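Local coordinates for protein L-Ala-D/L-Glu Epimerase (Escherichia coli, PDB 1JPD) that belongs to the enolase superfamily, pairing an N-terminal capping domain with a TIM-barrel-like C-terminal domain, at residues E36-E40 with G41-T45; D213-L216 with E217-I220. One frame throughout, in Å; residues are numbered along the deposited sequence.

Contact 1 of 2, residues E36-E40 with G41-T45; sequences ELEEE and GIKGT
Strands 29-39 and 42-48 form a beta hairpin, and L37 and G44 hold its two arms together as an antiparallel hydrogen-bonded pair. L37 N gives a nearly straight bond to G44 O (2.6 Å, 175° at the hydrogen), in the carbonyl plane, and G44 N returns one to L37 O. E36, E38, K43 and T45 share one face of the sheet. There K43 runs out fully extended and crosses E36 obliquely, its NZ making a salt bridge to E36 OE1 (3.1 Å) that is weak as a hydrogen bond. E36 gets there with CG anti to the backbone N (chi1 177°) and the chain straight beyond it. E38 instead bends at chi2 (114°), which sets its carboxylate across the lysine methylenes; E38 OE1 lies 3.3 Å from K43 CE but 4.4 Å from K43 NZ. Strand 42-48 is the edge of the three-stranded antiparallel sheet of the N-terminal domain and 29-39 its middle strand; the opposite face, with L37, packs on A97 and L98 of helix 89-104. The carboxylate of buried E39 leads away to a salt bridge with R5 and a hydrogen bond with H3. At the turn, G41 has a positive phi that suits glycine.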
loop_
_atom_site.group_PDB
_atom_site.type_symbol
_atom_site.label_atom_id
_atom_site.label_comp_id
_atom_site.label_asym_id
_atom_site.label_seq_id
_atom_site.Cartn_x
_atom_site.Cartn_y
_atom_site.Cartn_z
ATOM N N GLU A 36 -7.333 -14.263 -13.902
ATOM C CA GLU A 36 -8.772 -14.449 -13.956
ATOM C C GLU A 36 -9.113 -15.914 -13.700
ATOM O O GLU A 36 -8.628 -16.802 -14.399
ATOM C CB GLU A 36 -9.283 -14.002 -15.324
ATOM C CG GLU A 36 -10.763 -14.207 -15.548
ATOM C CD GLU A 36 -11.274 -13.435 -16.750
ATOM O OE1 GLU A 36 -12.240 -13.906 -17.385
ATOM O OE2 GLU A 36 -10.721 -12.350 -17.055
ATOM N N LEU A 37 -9.931 -16.158 -12.680
ATOM C CA LEU A 37 -10.357 -17.512 -12.320
ATOM C C LEU A 37 -11.812 -17.707 -12.735
ATOM O O LEU A 37 -12.594 -16.759 -12.728
ATOM C CB LEU A 37 -10.227 -17.735 -10.807
ATOM C CG LEU A 37 -8.844 -17.577 -10.170
ATOM C CD1 LEU A 37 -8.946 -17.814 -8.679
ATOM C CD2 LEU A 37 -7.869 -18.552 -10.793
ATOM N N GLU A 38 -12.176 -18.933 -13.094
ATOM C CA GLU A 38 -13.544 -19.212 -13.518
ATOM C C GLU A 38 -14.132 -20.483 -12.913
ATOM O O GLU A 38 -13.789 -21.593 -13.318
ATOM C CB GLU A 38 -13.607 -19.305 -15.040
ATOM C CG GLU A 38 -14.995 -19.572 -15.596
ATOM C CD GLU A 38 -15.524 -18.413 -16.414
ATOM O OE1 GLU A 38 -14.779 -17.909 -17.283
ATOM O OE2 GLU A 38 -16.686 -18.007 -16.198
ATOM N N GLU A 39 -15.021 -20.298 -11.942
ATOM C CA GLU A 39 -15.698 -21.396 -11.259
ATOM C C GLU A 39 -17.082 -21.501 -11.889
ATOM O O GLU A 39 -18.109 -21.274 -11.240
ATOM C CB GLU A 39 -15.816 -21.093 -9.762
ATOM C CG GLU A 39 -16.567 -22.145 -8.952
ATOM C CD GLU A 39 -15.642 -23.072 -8.183
ATOM O OE1 GLU A 39 -16.140 -24.035 -7.557
ATOM O OE2 GLU A 39 -14.415 -22.836 -8.197
ATOM N N GLU A 40 -17.074 -21.835 -13.175
ATOM C CA GLU A 40 -18.271 -21.984 -13.993
ATOM C C GLU A 40 -19.223 -20.786 -13.969
ATOM O O GLU A 40 -20.071 -20.654 -13.082
ATOM C CB GLU A 40 -19.025 -23.262 -13.608
ATOM C CG GLU A 40 -19.644 -23.251 -12.222
ATOM C CD GLU A 40 -20.154 -24.610 -11.791
ATOM O OE1 GLU A 40 -21.167 -25.081 -12.361
ATOM O OE2 GLU A 40 -19.536 -25.210 -10.882
ATOM N N GLY A 41 -19.072 -19.914 -14.962
ATOM C CA GLY A 41 -19.932 -18.753 -15.065
ATOM C C GLY A 41 -19.432 -17.605 -14.239
ATOM O O GLY A 41 -19.392 -16.469 -14.703
ATOM N N ILE A 42 -19.037 -17.906 -13.012
ATOM C CA ILE A 42 -18.536 -16.876 -12.124
ATOM C C ILE A 42 -17.044 -16.678 -12.339
ATOM O O ILE A 42 -16.282 -17.641 -12.348
ATOM C CB ILE A 42 -18.783 -17.252 -10.653
ATOM C CG1 ILE A 42 -20.212 -17.773 -10.486
ATOM C CG2 ILE A 42 -18.557 -16.037 -9.750
ATOM C CD1 ILE A 42 -21.290 -16.796 -10.916
ATOM N N LYS A 43 -16.636 -15.427 -12.523
ATOM C CA LYS A 43 -15.232 -15.102 -12.735
ATOM C C LYS A 43 -14.624 -14.389 -11.533
ATOM O O LYS A 43 -15.246 -13.506 -10.947
ATOM C CB LYS A 43 -15.068 -14.215 -13.976
ATOM C CG LYS A 43 -15.326 -14.917 -15.302
ATOM C CD LYS A 43 -15.029 -14.006 -16.495
ATOM C CE LYS A 43 -15.245 -14.729 -17.828
ATOM N NZ LYS A 43 -14.867 -13.904 -19.018
ATOM N N GLY A 44 -13.408 -14.778 -11.169
ATOM C CA GLY A 44 -12.719 -14.138 -10.061
ATOM C C GLY A 44 -11.487 -13.462 -10.632
ATOM O O GLY A 44 -10.685 -14.105 -11.312
ATOM N N THR A 45 -11.330 -12.167 -10.385
ATOM C CA THR A 45 -10.173 -11.467 -10.923
ATOM C C THR A 45 -9.278 -10.864 -9.858
ATOM O O THR A 45 -9.737 -10.159 -8.963
ATOM C CB THR A 45 -10.601 -10.375 -11.902
ATOM O OG1 THR A 45 -11.336 -10.974 -12.976
ATOM C CG2 THR A 45 -9.380 -9.665 -12.471
#

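Contact 2 of 2, residues D213-L216 with E217-I220; sequences DAAL and ENFI
A214 O accepts the backbone N-H of E217 at 2.9 Å, with 157° at the hydrogen. One residue on, N218 N bonds to A215 O at 3.2 Å. This second donor sits above the carbonyl plane, well away from the lone-pair directions. The successive i to i+3 bonds are those of a short 3-10 turn, which begins at A214 in the loop between strands 203-205 and 225-227 of the barrel domain. Two side chains of the second half return to the turn. N218 folds its amide back along the chain, CG anti to the carbonyl carbon (chi1 -52°), which leaves ND2 3.3 Å from A215 CA and 4.0 Å from A215 CB. F219 runs alongside L216 in the same direction; F219 CZ meets L216 CD2 at 4.2 Å, while F219 CD2 comes within 3.6 Å of A215 O. Farther out, both residues rest on L189 at the start of helix 189-198, and the phenyl ring continues along that helix to A190 and C193. H221 bonds L216 O through NE2, its ring meeting that of F219 at about 50°. Before the turn, the buried carboxylate of D213 is held by a salt bridge to R243 and a hydrogen bond to Y244.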
loop_
_atom_site.group_PDB
_atom_site.type_symbol
_atom_site.label_atom_id
_atom_site.label_comp_id
_atom_site.label_asym_id
_atom_site.label_seq_id
_atom_site.Cartn_x
_atom_site.Cartn_y
_atom_site.Cartn_z
ATOM N N ASP A 213 18.389 -0.191 9.802
ATOM C CA ASP A 213 17.524 0.700 10.564
ATOM C C ASP A 213 17.638 0.517 12.085
ATOM O O ASP A 213 16.710 0.844 12.833
ATOM C CB ASP A 213 16.059 0.499 10.127
ATOM C CG ASP A 213 15.531 -0.902 10.438
ATOM O OD1 ASP A 213 14.315 -1.146 10.259
ATOM O OD2 ASP A 213 16.329 -1.767 10.859
ATOM N N ALA A 214 18.774 0.008 12.546
ATOM C CA ALA A 214 18.965 -0.220 13.971
ATOM C C ALA A 214 18.938 1.076 14.776
ATOM O O ALA A 214 18.385 1.109 15.876
ATOM C CB ALA A 214 20.265 -0.953 14.206
ATOM N N ALA A 215 19.517 2.141 14.231
ATOM C CA ALA A 215 19.546 3.422 14.933
ATOM C C ALA A 215 18.177 3.859 15.455
ATOM O O ALA A 215 18.104 4.743 16.307
ATOM C CB ALA A 215 20.137 4.517 14.034
ATOM N N LEU A 216 17.099 3.254 14.958
ATOM C CA LEU A 216 15.759 3.616 15.416
ATOM C C LEU A 216 15.462 3.171 16.852
ATOM O O LEU A 216 14.411 3.497 17.401
ATOM C CB LEU A 216 14.691 3.038 14.487
ATOM C CG LEU A 216 14.546 3.725 13.132
ATOM C CD1 LEU A 216 13.457 3.046 12.324
ATOM C CD2 LEU A 216 14.218 5.191 13.342
ATOM N N GLU A 217 16.381 2.424 17.458
ATOM C CA GLU A 217 16.191 1.957 18.830
ATOM C C GLU A 217 16.986 2.799 19.818
ATOM O O GLU A 217 16.834 2.656 21.033
ATOM C CB GLU A 217 16.637 0.502 18.964
ATOM C CG GLU A 217 15.776 -0.482 18.218
ATOM C CD GLU A 217 16.247 -1.906 18.394
ATOM O OE1 GLU A 217 17.461 -2.145 18.221
ATOM O OE2 GLU A 217 15.401 -2.780 18.694
ATOM N N ASN A 218 17.822 3.682 19.279
ATOM C CA ASN A 218 18.687 4.537 20.076
ATOM C C ASN A 218 18.117 5.880 20.521
ATOM O O ASN A 218 18.870 6.750 20.953
ATOM C CB ASN A 218 19.991 4.792 19.318
ATOM C CG ASN A 218 20.649 3.513 18.838
ATOM O OD1 ASN A 218 20.551 2.467 19.486
ATOM N ND2 ASN A 218 21.344 3.594 17.705
ATOM N N PHE A 219 16.809 6.076 20.416
ATOM C CA PHE A 219 16.231 7.342 20.849
ATOM C C PHE A 219 14.720 7.258 20.979
ATOM O O PHE A 219 14.067 6.518 20.244
ATOM C CB PHE A 219 16.642 8.482 19.895
ATOM C CG PHE A 219 15.991 8.429 18.535
ATOM C CD1 PHE A 219 14.736 9.006 18.322
ATOM C CD2 PHE A 219 16.646 7.829 17.452
ATOM C CE1 PHE A 219 14.139 8.989 17.052
ATOM C CE2 PHE A 219 16.060 7.807 16.179
ATOM C CZ PHE A 219 14.804 8.390 15.979
ATOM N N ILE A 220 14.164 7.992 21.937
ATOM C CA ILE A 220 12.720 7.985 22.136
ATOM C C ILE A 220 12.088 8.769 20.987
ATOM O O ILE A 220 12.313 9.974 20.840
ATOM C CB ILE A 220 12.341 8.625 23.492
ATOM C CG1 ILE A 220 13.066 7.890 24.623
ATOM C CG2 ILE A 220 10.832 8.545 23.707
ATOM C CD1 ILE A 220 12.970 8.572 25.976
#

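In the fold
Contacts 1 and 2 lie in the two different parts of this enolase-superfamily chain and on opposite sides of its centre. Their own centres are 48 Å apart, and their nearest atoms are still about 32 Å from each other, so neither touches the other. In sequence they come in series: the hairpin of 36-45 closes in the N-terminal domain long before the turn of 213-220 opens in the barrel domain. Both are peripheral, centred 26 Å and 24 Å from the middle of the chain. Both also back onto a helix, contact 1 through one face of a sheet and contact 2 from a loop.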